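Local coordinates for protein polycyclic ketone monooxygenase (Myceliophthora thermophila, PDB 5MQ6) that catalyses Baeyer-Villiger oxidation with FAD and NADPH, inserting one oxygen atom beside the carbonyl of ketones, bulky polycyclic ones in particular, to give esters or lactones, at residues Phe240-Trp250 and Leu469-Tyr478; Leu92-Leu102 and Asp546-Lys557. One frame throughout, in Å; residues are numbered along the deposited sequence.

In the fold
The two contacts lie on opposite sides of the chain's centre, with about 39 Å between their own centres and about 19 Å between their nearest atoms. Along the sequence they come in the order 92-102, 240-250, 469-478, 546-557, so the helix pair of interaction 2 brackets the strand pair of interaction 1. Interaction 1 belongs to the five-stranded parallel sheet on which NADPH is bound; its strand 244-246 forms one border. Interaction 2 joins helix 88-99, which follows strand 78-84 of the larger, FAD-side sheet, to the late helix 541-562. Both contacts therefore join segments far apart in sequence, consistent with a two-dinucleotide-binding flavin monooxygenase.

Interaction 1: residues Phe240-Trp250 and Leu469-Tyr478; sequences FTGPVFHTARW and LDILVLSTGY. With NDP (NADPH dihydro-nicotinamide-adenine-dinucleotide phosphate), chain C.
Backbone bonds join P243-T247 to L472-L474 in parallel register: L472 N to P243 O, F245 N to L472 O, L474 N to F245 O (2.8 Å) and T247 N to L474 O. V244 CA and H246 CA add C-H...O contacts to L472 O and L474 O.

Apolar groups fill both faces. V244 CG1 lies 3.9 Å from L474 CG; on the face carrying F245 and V473, the F245 ring brings CZ to 3.9 Å from V473 CG2, and W250 meets V473 CG1. Branched and aromatic residues suit these buried strands of the parallel Rossmann-type sheet, where 471-474 lies between edge strand 244-246 and strand 271-275.

Polar and aromatic contacts gather where the strands end beside NADPH. With CG anti to the backbone N (chi1 -166°), the H246 ring reaches along 475-478: NE2 makes a weak bond to G477 O (2.8 Å), ND1 accepts A248 N in the ring plane, and an edge faces Y478 in a T-shaped pair. Replacing H246 by alanine would probably leave A248 N without its in-plane acceptor, G477 O without one weak donor and the Y478 face without its edge-on neighbour. A water links T247 OG1 to Y478 OH, which also bonds N125. G477 CA packs 3.2 Å from NDP O3, where a CB would clash with the pyrophosphate.

Interaction 2: residues Leu92-Leu102 and Asp546-Lys557; sequences LYAVRLAEAGL and DVGTEHIVQVIK
R96 reaches from helix 88-99 across to helix 541-562, its side chain set knob-into-hole among D546, T549, E550 and V553. The two helices run in the same general direction, crossing at -38° with their axes 9.3 Å apart at closest approach; the first follows the glycine-rich turn of what appears to be the Rossmann-type FAD-binding motif. A bend at chi2 (75°) turns the arginine toward the start of 546-557, where its side chain crosses those of D546 and T549 at about a right angle, the guanidinium and carboxylate planes 51° apart. End-on, NH1 takes D546 O at 2.9 Å and NH2 forms a salt bridge with D546 OD1 at 2.8 Å, meeting that oxygen from above the carboxylate plane. R96 NH1 also makes a weak bond to T549 OG1 (2.7 Å), a hydroxyl that bonds L545 O as well. Arginine suits this place because two nitrogens can serve a backbone and a side-chain acceptor together. D546 is held from its other oxygen by R330.

Y93 lies one turn earlier. T549 CG2 sits over one face of its ring in a CH-pi contact, 4.0 Å from the centroid, while I552 CD1 comes to the edge, 3.8 Å from Y93 CE1. The phenol OH bonds L221 O, so tyrosine offers the helix a flat apolar surface and still satisfies its polar end.

Farther along, V553 fits between R96, L97 and A100: its CG2 meets R96 CB, and CG1 lies 3.9 Å from A100 CB, whose methyl also meets K557 CD. G101, with positive phi, ends the first helix in a Schellman motif, after which L102 folds back, its CD1 3.9 Å from I556 CG2.

Interaction 1: residues Phe240-Trp250 and Leu469-Tyr478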
loop_
_atom_site.group_PDB
_atom_site.type_symbol
_atom_site.label_atom_id
_atom_site.label_comp_id
_atom_site.label_asym_id
_atom_site.label_seq_id
_atom_site.Cartn_x
_atom_site.Cartn_y
_atom_site.Cartn_z
ATOM N N PHE A 240 9.179 -1.145 28.352
ATOM C CA PHE A 240 8.826 0.278 28.486
ATOM C C PHE A 240 7.499 0.401 29.229
ATOM O O PHE A 240 6.520 -0.225 28.860
ATOM C CB PHE A 240 8.721 0.981 27.117
ATOM C CG PHE A 240 8.278 2.400 27.224
ATOM C CD1 PHE A 240 9.168 3.383 27.692
ATOM C CD2 PHE A 240 6.965 2.789 26.907
ATOM C CE1 PHE A 240 8.751 4.714 27.833
ATOM C CE2 PHE A 240 6.548 4.132 27.031
ATOM C CZ PHE A 240 7.447 5.096 27.503
ATOM N N THR A 241 7.437 1.203 30.272
ATOM C CA THR A 241 6.244 1.179 31.117
ATOM C C THR A 241 5.202 2.242 30.802
ATOM O O THR A 241 4.111 2.188 31.306
ATOM C CB THR A 241 6.634 1.264 32.599
ATOM O OG1 THR A 241 6.981 2.613 32.923
ATOM C CG2 THR A 241 7.796 0.388 32.870
ATOM N N GLY A 242 5.523 3.234 30.001
ATOM C CA GLY A 242 4.513 4.246 29.615
ATOM C C GLY A 242 3.580 3.745 28.491
ATOM O O GLY A 242 3.838 2.698 27.889
ATOM N N PRO A 243 2.480 4.463 28.224
ATOM C CA PRO A 243 1.593 4.119 27.122
ATOM C C PRO A 243 2.330 4.096 25.724
ATOM O O PRO A 243 3.149 4.958 25.397
ATOM C CB PRO A 243 0.464 5.173 27.205
ATOM C CG PRO A 243 0.701 6.036 28.377
ATOM C CD PRO A 243 1.980 5.568 29.051
ATOM N N VAL A 244 2.081 3.059 24.940
ATOM C CA VAL A 244 2.689 2.818 23.650
ATOM C C VAL A 244 1.512 2.509 22.715
ATOM O O VAL A 244 0.514 1.838 23.133
ATOM C CB VAL A 244 3.573 1.579 23.588
ATOM C CG1 VAL A 244 4.411 1.573 22.323
ATOM C CG2 VAL A 244 4.486 1.518 24.739
ATOM N N PHE A 245 1.652 2.957 21.460
ATOM C CA PHE A 245 0.704 2.647 20.448
ATOM C C PHE A 245 1.327 2.833 19.086
ATOM O O PHE A 245 2.348 3.498 18.970
ATOM C CB PHE A 245 -0.610 3.448 20.589
ATOM C CG PHE A 245 -0.444 4.916 20.719
ATOM C CD1 PHE A 245 -0.431 5.729 19.598
ATOM C CD2 PHE A 245 -0.354 5.497 21.982
ATOM C CE1 PHE A 245 -0.306 7.093 19.731
ATOM C CE2 PHE A 245 -0.218 6.837 22.119
ATOM C CZ PHE A 245 -0.197 7.651 20.994
ATOM N N HIS A 246 0.733 2.176 18.085
ATOM C CA HIS A 246 1.207 2.289 16.706
ATOM C C HIS A 246 0.325 3.330 16.031
ATOM O O HIS A 246 -0.816 3.528 16.387
ATOM C CB HIS A 246 1.234 0.894 16.032
ATOM C CG HIS A 246 2.008 0.817 14.738
ATOM N ND1 HIS A 246 1.559 1.393 13.576
ATOM C CD2 HIS A 246 3.113 0.110 14.390
ATOM C CE1 HIS A 246 2.399 1.137 12.585
ATOM N NE2 HIS A 246 3.342 0.336 13.044
ATOM N N THR A 247 0.874 4.088 15.106
ATOM C CA THR A 247 0.106 5.112 14.416
ATOM C C THR A 247 -1.116 4.564 13.691
ATOM O O THR A 247 -2.143 5.252 13.468
ATOM C CB THR A 247 1.041 5.810 13.375
ATOM O OG1 THR A 247 1.672 4.851 12.491
ATOM C CG2 THR A 247 2.181 6.517 14.105
ATOM N N ALA A 248 -0.972 3.325 13.225
ATOM C CA ALA A 248 -2.070 2.631 12.503
ATOM C C ALA A 248 -3.181 2.157 13.484
ATOM O O ALA A 248 -4.271 1.785 13.071
ATOM C CB ALA A 248 -1.508 1.486 11.703
ATOM N N ARG A 249 -2.887 2.182 14.787
ATOM C CA ARG A 249 -3.950 1.973 15.803
ATOM C C ARG A 249 -3.895 3.089 16.894
ATOM O O ARG A 249 -3.592 2.806 18.106
ATOM C CB ARG A 249 -3.818 0.559 16.382
ATOM C CG ARG A 249 -3.668 -0.557 15.351
ATOM C CD ARG A 249 -5.022 -0.984 14.723
ATOM N NE ARG A 249 -4.853 -2.151 13.787
ATOM C CZ ARG A 249 -4.492 -2.090 12.511
ATOM N NH1 ARG A 249 -4.212 -0.952 11.946
ATOM N NH2 ARG A 249 -4.394 -3.212 11.770
ATOM N N TRP A 250 -4.211 4.332 16.468
ATOM C CA TRP A 250 -3.992 5.496 17.326
ATOM C C TRP A 250 -4.837 5.481 18.615
ATOM O O TRP A 250 -6.033 5.275 18.570
ATOM C CB TRP A 250 -4.322 6.738 16.622
ATOM C CG TRP A 250 -3.811 8.006 17.329
ATOM C CD1 TRP A 250 -4.530 8.837 18.118
ATOM C CD2 TRP A 250 -2.490 8.575 17.241
ATOM N NE1 TRP A 250 -3.765 9.875 18.528
ATOM C CE2 TRP A 250 -2.501 9.741 18.026
ATOM C CE3 TRP A 250 -1.308 8.198 16.570
ATOM C CZ2 TRP A 250 -1.373 10.564 18.162
ATOM C CZ3 TRP A 250 -0.202 8.995 16.663
ATOM C CH2 TRP A 250 -0.222 10.174 17.474
ATOM N N LEU A 469 11.096 8.600 28.215
ATOM C CA LEU A 469 9.829 9.073 27.651
ATOM C C LEU A 469 8.672 8.731 28.526
ATOM O O LEU A 469 8.690 7.709 29.207
ATOM C CB LEU A 469 9.517 8.442 26.279
ATOM C CG LEU A 469 10.362 8.725 25.038
ATOM C CD1 LEU A 469 10.803 10.188 24.919
ATOM C CD2 LEU A 469 11.566 7.827 25.001
ATOM N N ASP A 470 7.645 9.569 28.428
ATOM C CA ASP A 470 6.311 9.313 28.986
ATOM C C ASP A 470 5.428 8.454 28.063
ATOM O O ASP A 470 4.881 7.465 28.507
ATOM C CB ASP A 470 5.597 10.629 29.218
ATOM C CG ASP A 470 6.343 11.500 30.179
ATOM O OD1 ASP A 470 7.047 10.927 31.058
ATOM O OD2 ASP A 470 6.242 12.737 30.032
ATOM N N ILE A 471 5.289 8.862 26.803
ATOM C CA ILE A 471 4.381 8.213 25.861
ATOM C C ILE A 471 5.211 7.853 24.649
ATOM O O ILE A 471 5.950 8.706 24.189
ATOM C CB ILE A 471 3.298 9.212 25.467
ATOM C CG1 ILE A 471 2.379 9.486 26.647
ATOM C CG2 ILE A 471 2.507 8.745 24.245
ATOM C CD1 ILE A 471 1.511 10.726 26.483
ATOM N N LEU A 472 5.088 6.622 24.128
ATOM C CA LEU A 472 5.833 6.186 22.936
ATOM C C LEU A 472 4.904 5.878 21.759
ATOM O O LEU A 472 3.958 5.074 21.867
ATOM C CB LEU A 472 6.668 4.969 23.252
ATOM C CG LEU A 472 7.505 4.366 22.098
ATOM C CD1 LEU A 472 8.641 5.245 21.599
ATOM C CD2 LEU A 472 8.093 3.037 22.491
ATOM N N VAL A 473 5.186 6.506 20.636
ATOM C CA VAL A 473 4.438 6.314 19.374
ATOM C C VAL A 473 5.297 5.562 18.379
ATOM O O VAL A 473 6.422 5.929 18.161
ATOM C CB VAL A 473 4.086 7.674 18.726
ATOM C CG1 VAL A 473 3.181 7.500 17.521
ATOM C CG2 VAL A 473 3.396 8.579 19.729
ATOM N N LEU A 474 4.747 4.488 17.819
ATOM C CA LEU A 474 5.424 3.596 16.898
ATOM C C LEU A 474 4.851 3.891 15.510
ATOM O O LEU A 474 3.691 3.631 15.188
ATOM C CB LEU A 474 5.236 2.129 17.275
ATOM C CG LEU A 474 5.729 1.681 18.678
ATOM C CD1 LEU A 474 5.548 0.162 18.880
ATOM C CD2 LEU A 474 7.175 2.068 18.962
ATOM N N SER A 475 5.678 4.553 14.727
ATOM C CA SER A 475 5.378 4.909 13.358
ATOM C C SER A 475 6.395 4.125 12.527
ATOM O O SER A 475 7.164 4.692 11.714
ATOM C CB SER A 475 5.560 6.408 13.237
ATOM O OG SER A 475 5.642 6.732 11.939
ATOM N N THR A 476 6.404 2.812 12.774
ATOM C CA THR A 476 7.392 1.915 12.252
ATOM C C THR A 476 6.832 1.081 11.073
ATOM O O THR A 476 7.490 0.158 10.554
ATOM C CB THR A 476 7.930 1.047 13.372
ATOM O OG1 THR A 476 6.842 0.682 14.218
ATOM C CG2 THR A 476 8.916 1.881 14.206
ATOM N N GLY A 477 5.647 1.424 10.615
ATOM C CA GLY A 477 5.248 0.965 9.331
ATOM C C GLY A 477 4.555 -0.380 9.432
ATOM O O GLY A 477 4.052 -0.728 10.499
ATOM N N TYR A 478 4.506 -1.077 8.296
ATOM C CA TYR A 478 3.677 -2.278 8.040
ATOM C C TYR A 478 4.517 -3.322 7.394
ATOM O O TYR A 478 5.479 -3.011 6.722
ATOM C CB TYR A 478 2.540 -1.972 7.034
ATOM C CG TYR A 478 1.739 -0.789 7.441
ATOM C CD1 TYR A 478 2.254 0.502 7.270
ATOM C CD2 TYR A 478 0.465 -0.934 8.075
ATOM C CE1 TYR A 478 1.524 1.636 7.690
ATOM C CE2 TYR A 478 -0.285 0.214 8.484
ATOM C CZ TYR A 478 0.254 1.505 8.298
ATOM O OH TYR A 478 -0.436 2.666 8.668
HETATM P PA NDP C . 7.383 3.284 6.851
HETATM O O1A NDP C . 7.684 1.745 6.814
HETATM O O2A NDP C . 7.400 4.153 5.619
HETATM O O5B NDP C . 8.308 3.900 8.011
HETATM C C5B NDP C . 8.681 3.183 9.170
HETATM C C4B NDP C . 9.759 4.048 9.791
HETATM O O4B NDP C . 10.268 3.414 10.994
HETATM C C3B NDP C . 10.931 4.261 8.827
HETATM O O3B NDP C . 11.261 5.662 8.792
HETATM C C2B NDP C . 11.975 3.362 9.452
HETATM O O2B NDP C . 13.349 3.719 9.124
HETATM C C1B NDP C . 11.660 3.470 10.927
HETATM N N9A NDP C . 12.284 2.376 11.674
HETATM C C8A NDP C . 12.194 1.025 11.444
HETATM N N7A NDP C . 12.942 0.335 12.326
HETATM C C5A NDP C . 13.506 1.292 13.105
HETATM C C6A NDP C . 14.443 1.265 14.221
HETATM N N6A NDP C . 14.877 0.082 14.636
HETATM N N1A NDP C . 14.804 2.445 14.768
HETATM C C2A NDP C . 14.357 3.664 14.325
HETATM N N3A NDP C . 13.508 3.794 13.292
HETATM C C4A NDP C . 13.082 2.634 12.678
HETATM O O3 NDP C . 5.935 3.534 7.472
HETATM P PN NDP C . 4.905 4.810 7.359
HETATM O O1N NDP C . 3.691 4.409 8.257
HETATM O O2N NDP C . 5.593 6.115 7.693
HETATM O O5D NDP C . 4.459 4.857 5.804
HETATM C C5D NDP C . 3.961 3.619 5.194
HETATM C C4D NDP C . 3.267 3.894 3.872
HETATM O O4D NDP C . 2.015 4.582 4.085
HETATM C C3D NDP C . 4.055 4.937 3.076
HETATM O O3D NDP C . 5.375 4.521 2.559
HETATM C C2D NDP C . 2.975 5.487 2.120
HETATM O O2D NDP C . 2.718 4.556 1.018
HETATM C C1D NDP C . 1.815 5.669 3.097
HETATM P P2B NDP C . 14.049 3.048 7.823
HETATM O O1X NDP C . 13.700 1.556 7.924
HETATM O O2X NDP C . 15.548 3.197 7.966
HETATM O O3X NDP C . 13.563 3.837 6.599
HETATM O O HOH W 1 0.292 4.585 10.302
#

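Interaction 2: residues Leu92-Leu102 and Asp546-Lys557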
loop_
_atom_site.group_PDB
_atom_site.type_symbol
_atom_site.label_atom_id
_atom_site.label_comp_id
_atom_site.label_asym_id
_atom_site.label_seq_id
_atom_site.Cartn_x
_atom_site.Cartn_y
_atom_site.Cartn_z
ATOM N N LEU A 92 -14.524 -1.088 -5.044
ATOM C CA LEU A 92 -14.478 -1.078 -6.492
ATOM C C LEU A 92 -14.888 -2.393 -7.102
ATOM O O LEU A 92 -15.626 -2.428 -8.111
ATOM C CB LEU A 92 -13.083 -0.717 -6.960
ATOM C CG LEU A 92 -12.905 0.771 -7.031
ATOM C CD1 LEU A 92 -11.358 1.090 -7.169
ATOM C CD2 LEU A 92 -13.733 1.332 -8.239
ATOM N N TYR A 93 -14.475 -3.479 -6.523
ATOM C CA TYR A 93 -14.928 -4.787 -7.074
ATOM C C TYR A 93 -16.460 -4.892 -6.948
ATOM O O TYR A 93 -17.169 -5.331 -7.886
ATOM C CB TYR A 93 -14.384 -5.969 -6.247
ATOM C CG TYR A 93 -13.053 -6.638 -6.554
ATOM C CD1 TYR A 93 -12.660 -7.015 -7.841
ATOM C CD2 TYR A 93 -12.256 -7.035 -5.496
ATOM C CE1 TYR A 93 -11.482 -7.672 -8.071
ATOM C CE2 TYR A 93 -11.094 -7.765 -5.682
ATOM C CZ TYR A 93 -10.718 -8.113 -6.967
ATOM O OH TYR A 93 -9.579 -8.842 -7.040
ATOM N N ALA A 94 -16.973 -4.501 -5.780
ATOM C CA ALA A 94 -18.400 -4.637 -5.520
ATOM C C ALA A 94 -19.223 -3.755 -6.451
ATOM O O ALA A 94 -20.207 -4.229 -7.111
ATOM C CB ALA A 94 -18.729 -4.256 -4.075
ATOM N N VAL A 95 -18.829 -2.492 -6.528
ATOM C CA VAL A 95 -19.477 -1.591 -7.457
ATOM C C VAL A 95 -19.399 -2.112 -8.926
ATOM O O VAL A 95 -20.397 -2.108 -9.651
ATOM C CB VAL A 95 -18.872 -0.176 -7.378
ATOM C CG1 VAL A 95 -19.431 0.691 -8.507
ATOM C CG2 VAL A 95 -19.221 0.506 -6.053
ATOM N N ARG A 96 -18.249 -2.599 -9.354
ATOM C CA ARG A 96 -18.094 -3.037 -10.702
ATOM C C ARG A 96 -18.962 -4.275 -10.981
ATOM O O ARG A 96 -19.551 -4.391 -12.051
ATOM C CB ARG A 96 -16.622 -3.343 -11.058
ATOM C CG ARG A 96 -15.856 -2.280 -11.818
ATOM C CD ARG A 96 -15.442 -1.111 -10.999
ATOM N NE ARG A 96 -14.921 -0.010 -11.785
ATOM C CZ ARG A 96 -13.653 0.211 -12.109
ATOM N NH1 ARG A 96 -12.659 -0.562 -11.729
ATOM N NH2 ARG A 96 -13.399 1.250 -12.837
ATOM N N LEU A 97 -19.011 -5.221 -10.055
ATOM C CA LEU A 97 -19.878 -6.376 -10.205
ATOM C C LEU A 97 -21.360 -5.946 -10.343
ATOM O O LEU A 97 -22.106 -6.420 -11.232
ATOM C CB LEU A 97 -19.719 -7.281 -9.060
ATOM C CG LEU A 97 -18.433 -8.102 -8.892
ATOM C CD1 LEU A 97 -18.543 -8.790 -7.540
ATOM C CD2 LEU A 97 -18.205 -9.168 -9.992
ATOM N N ALA A 98 -21.768 -5.048 -9.467
ATOM C CA ALA A 98 -23.159 -4.559 -9.490
ATOM C C ALA A 98 -23.454 -3.927 -10.863
ATOM O O ALA A 98 -24.382 -4.330 -11.465
ATOM C CB ALA A 98 -23.422 -3.566 -8.374
ATOM N N GLU A 99 -22.602 -3.039 -11.383
ATOM C CA GLU A 99 -22.794 -2.362 -12.684
ATOM C C GLU A 99 -22.643 -3.332 -13.866
ATOM O O GLU A 99 -23.216 -3.133 -14.918
ATOM C CB GLU A 99 -21.797 -1.228 -12.881
ATOM C CG GLU A 99 -21.913 -0.126 -11.834
ATOM C CD GLU A 99 -23.139 0.731 -12.023
ATOM O OE1 GLU A 99 -23.646 0.822 -13.160
ATOM O OE2 GLU A 99 -23.602 1.299 -11.033
ATOM N N ALA A 100 -21.922 -4.398 -13.707
ATOM C CA ALA A 100 -21.813 -5.367 -14.771
ATOM C C ALA A 100 -23.006 -6.271 -14.860
ATOM O O ALA A 100 -23.015 -7.124 -15.734
ATOM C CB ALA A 100 -20.531 -6.232 -14.634
ATOM N N GLY A 101 -23.951 -6.137 -13.926
ATOM C CA GLY A 101 -25.102 -7.017 -13.824
ATOM C C GLY A 101 -24.798 -8.396 -13.233
ATOM O O GLY A 101 -25.573 -9.296 -13.445
ATOM N N LEU A 102 -23.687 -8.584 -12.520
ATOM C CA LEU A 102 -23.328 -9.901 -11.965
ATOM C C LEU A 102 -23.803 -10.149 -10.510
ATOM O O LEU A 102 -23.684 -11.231 -10.010
ATOM C CB LEU A 102 -21.832 -10.053 -11.993
ATOM C CG LEU A 102 -21.221 -10.038 -13.389
ATOM C CD1 LEU A 102 -19.718 -9.852 -13.424
ATOM C CD2 LEU A 102 -21.544 -11.330 -14.025
ATOM N N ASP A 546 -8.308 0.638 -9.933
ATOM C CA ASP A 546 -9.250 0.935 -11.020
ATOM C C ASP A 546 -9.013 -0.046 -12.177
ATOM O O ASP A 546 -9.895 -0.894 -12.515
ATOM C CB ASP A 546 -9.052 2.391 -11.466
ATOM C CG ASP A 546 -9.914 2.790 -12.667
ATOM O OD1 ASP A 546 -10.756 1.987 -13.143
ATOM O OD2 ASP A 546 -9.770 3.944 -13.166
ATOM N N VAL A 547 -7.793 -0.037 -12.668
ATOM C CA VAL A 547 -7.409 -0.905 -13.803
ATOM C C VAL A 547 -7.655 -2.371 -13.492
ATOM O O VAL A 547 -8.281 -3.102 -14.296
ATOM C CB VAL A 547 -5.984 -0.648 -14.292
ATOM C CG1 VAL A 547 -5.521 -1.726 -15.283
ATOM C CG2 VAL A 547 -5.879 0.777 -14.860
ATOM N N GLY A 548 -7.199 -2.784 -12.317
ATOM C CA GLY A 548 -7.217 -4.189 -12.006
ATOM C C GLY A 548 -8.622 -4.736 -11.713
ATOM O O GLY A 548 -8.958 -5.807 -12.207
ATOM N N THR A 549 -9.396 -4.035 -10.909
ATOM C CA THR A 549 -10.763 -4.449 -10.632
ATOM C C THR A 549 -11.622 -4.500 -11.905
ATOM O O THR A 549 -12.358 -5.499 -12.107
ATOM C CB THR A 549 -11.465 -3.629 -9.509
ATOM O OG1 THR A 549 -11.599 -2.302 -9.907
ATOM C CG2 THR A 549 -10.730 -3.778 -8.106
ATOM N N GLU A 550 -11.456 -3.493 -12.785
ATOM C CA GLU A 550 -12.130 -3.499 -14.094
ATOM C C GLU A 550 -11.747 -4.715 -14.941
ATOM O O GLU A 550 -12.623 -5.345 -15.537
ATOM C CB GLU A 550 -11.775 -2.307 -14.920
ATOM C CG GLU A 550 -12.467 -2.287 -16.293
ATOM C CD GLU A 550 -12.107 -1.066 -17.076
ATOM O OE1 GLU A 550 -10.926 -0.854 -17.418
ATOM O OE2 GLU A 550 -13.007 -0.299 -17.375
ATOM N N HIS A 551 -10.451 -5.039 -15.035
ATOM C CA HIS A 551 -10.103 -6.209 -15.813
ATOM C C HIS A 551 -10.739 -7.495 -15.249
ATOM O O HIS A 551 -11.271 -8.305 -16.002
ATOM C CB HIS A 551 -8.576 -6.356 -15.782
ATOM C CG HIS A 551 -8.067 -7.453 -16.618
ATOM N ND1 HIS A 551 -8.315 -7.541 -17.980
ATOM C CD2 HIS A 551 -7.354 -8.546 -16.287
ATOM C CE1 HIS A 551 -7.767 -8.647 -18.450
ATOM N NE2 HIS A 551 -7.185 -9.275 -17.438
ATOM N N ILE A 552 -10.599 -7.699 -13.935
ATOM C CA ILE A 552 -11.095 -8.909 -13.293
ATOM C C ILE A 552 -12.617 -9.042 -13.572
ATOM O O ILE A 552 -13.113 -10.102 -13.991
ATOM C CB ILE A 552 -10.758 -8.900 -11.788
ATOM C CG1 ILE A 552 -9.236 -9.085 -11.634
ATOM C CG2 ILE A 552 -11.511 -10.027 -11.069
ATOM C CD1 ILE A 552 -8.654 -8.838 -10.256
ATOM N N VAL A 553 -13.363 -7.967 -13.330
ATOM C CA VAL A 553 -14.854 -8.010 -13.428
ATOM C C VAL A 553 -15.259 -8.207 -14.887
ATOM O O VAL A 553 -16.231 -8.976 -15.218
ATOM C CB VAL A 553 -15.530 -6.771 -12.762
ATOM C CG1 VAL A 553 -16.997 -6.740 -13.108
ATOM C CG2 VAL A 553 -15.352 -6.852 -11.229
ATOM N N GLN A 554 -14.493 -7.587 -15.805
ATOM C CA GLN A 554 -14.797 -7.781 -17.206
ATOM C C GLN A 554 -14.492 -9.217 -17.734
ATOM O O GLN A 554 -15.245 -9.744 -18.549
ATOM C CB GLN A 554 -14.134 -6.704 -18.071
ATOM C CG GLN A 554 -14.734 -5.344 -17.815
ATOM C CD GLN A 554 -16.214 -5.270 -18.206
ATOM O OE1 GLN A 554 -16.583 -5.732 -19.270
ATOM N NE2 GLN A 554 -17.032 -4.738 -17.365
ATOM N N VAL A 555 -13.406 -9.841 -17.257
ATOM C CA VAL A 555 -13.106 -11.215 -17.609
ATOM C C VAL A 555 -14.204 -12.146 -17.100
ATOM O O VAL A 555 -14.669 -13.095 -17.803
ATOM C CB VAL A 555 -11.759 -11.607 -17.011
ATOM C CG1 VAL A 555 -11.564 -13.124 -16.956
ATOM C CG2 VAL A 555 -10.641 -10.949 -17.833
ATOM N N ILE A 556 -14.594 -11.906 -15.837
ATOM C CA ILE A 556 -15.678 -12.693 -15.268
ATOM C C ILE A 556 -17.015 -12.484 -16.051
ATOM O O ILE A 556 -17.790 -13.448 -16.306
ATOM C CB ILE A 556 -15.878 -12.328 -13.757
ATOM C CG1 ILE A 556 -14.672 -12.898 -12.954
ATOM C CG2 ILE A 556 -17.230 -12.869 -13.236
ATOM C CD1 ILE A 556 -14.621 -12.308 -11.528
ATOM N N LYS A 557 -17.320 -11.224 -16.359
ATOM C CA LYS A 557 -18.497 -10.899 -17.190
ATOM C C LYS A 557 -18.522 -11.664 -18.518
ATOM O O LYS A 557 -19.562 -12.300 -18.895
ATOM C CB LYS A 557 -18.620 -9.404 -17.378
ATOM C CG LYS A 557 -19.906 -9.001 -18.068
ATOM C CD LYS A 557 -19.794 -7.516 -18.366
ATOM C CE LYS A 557 -21.120 -6.930 -18.724
ATOM N NZ LYS A 557 -21.625 -7.685 -19.878
#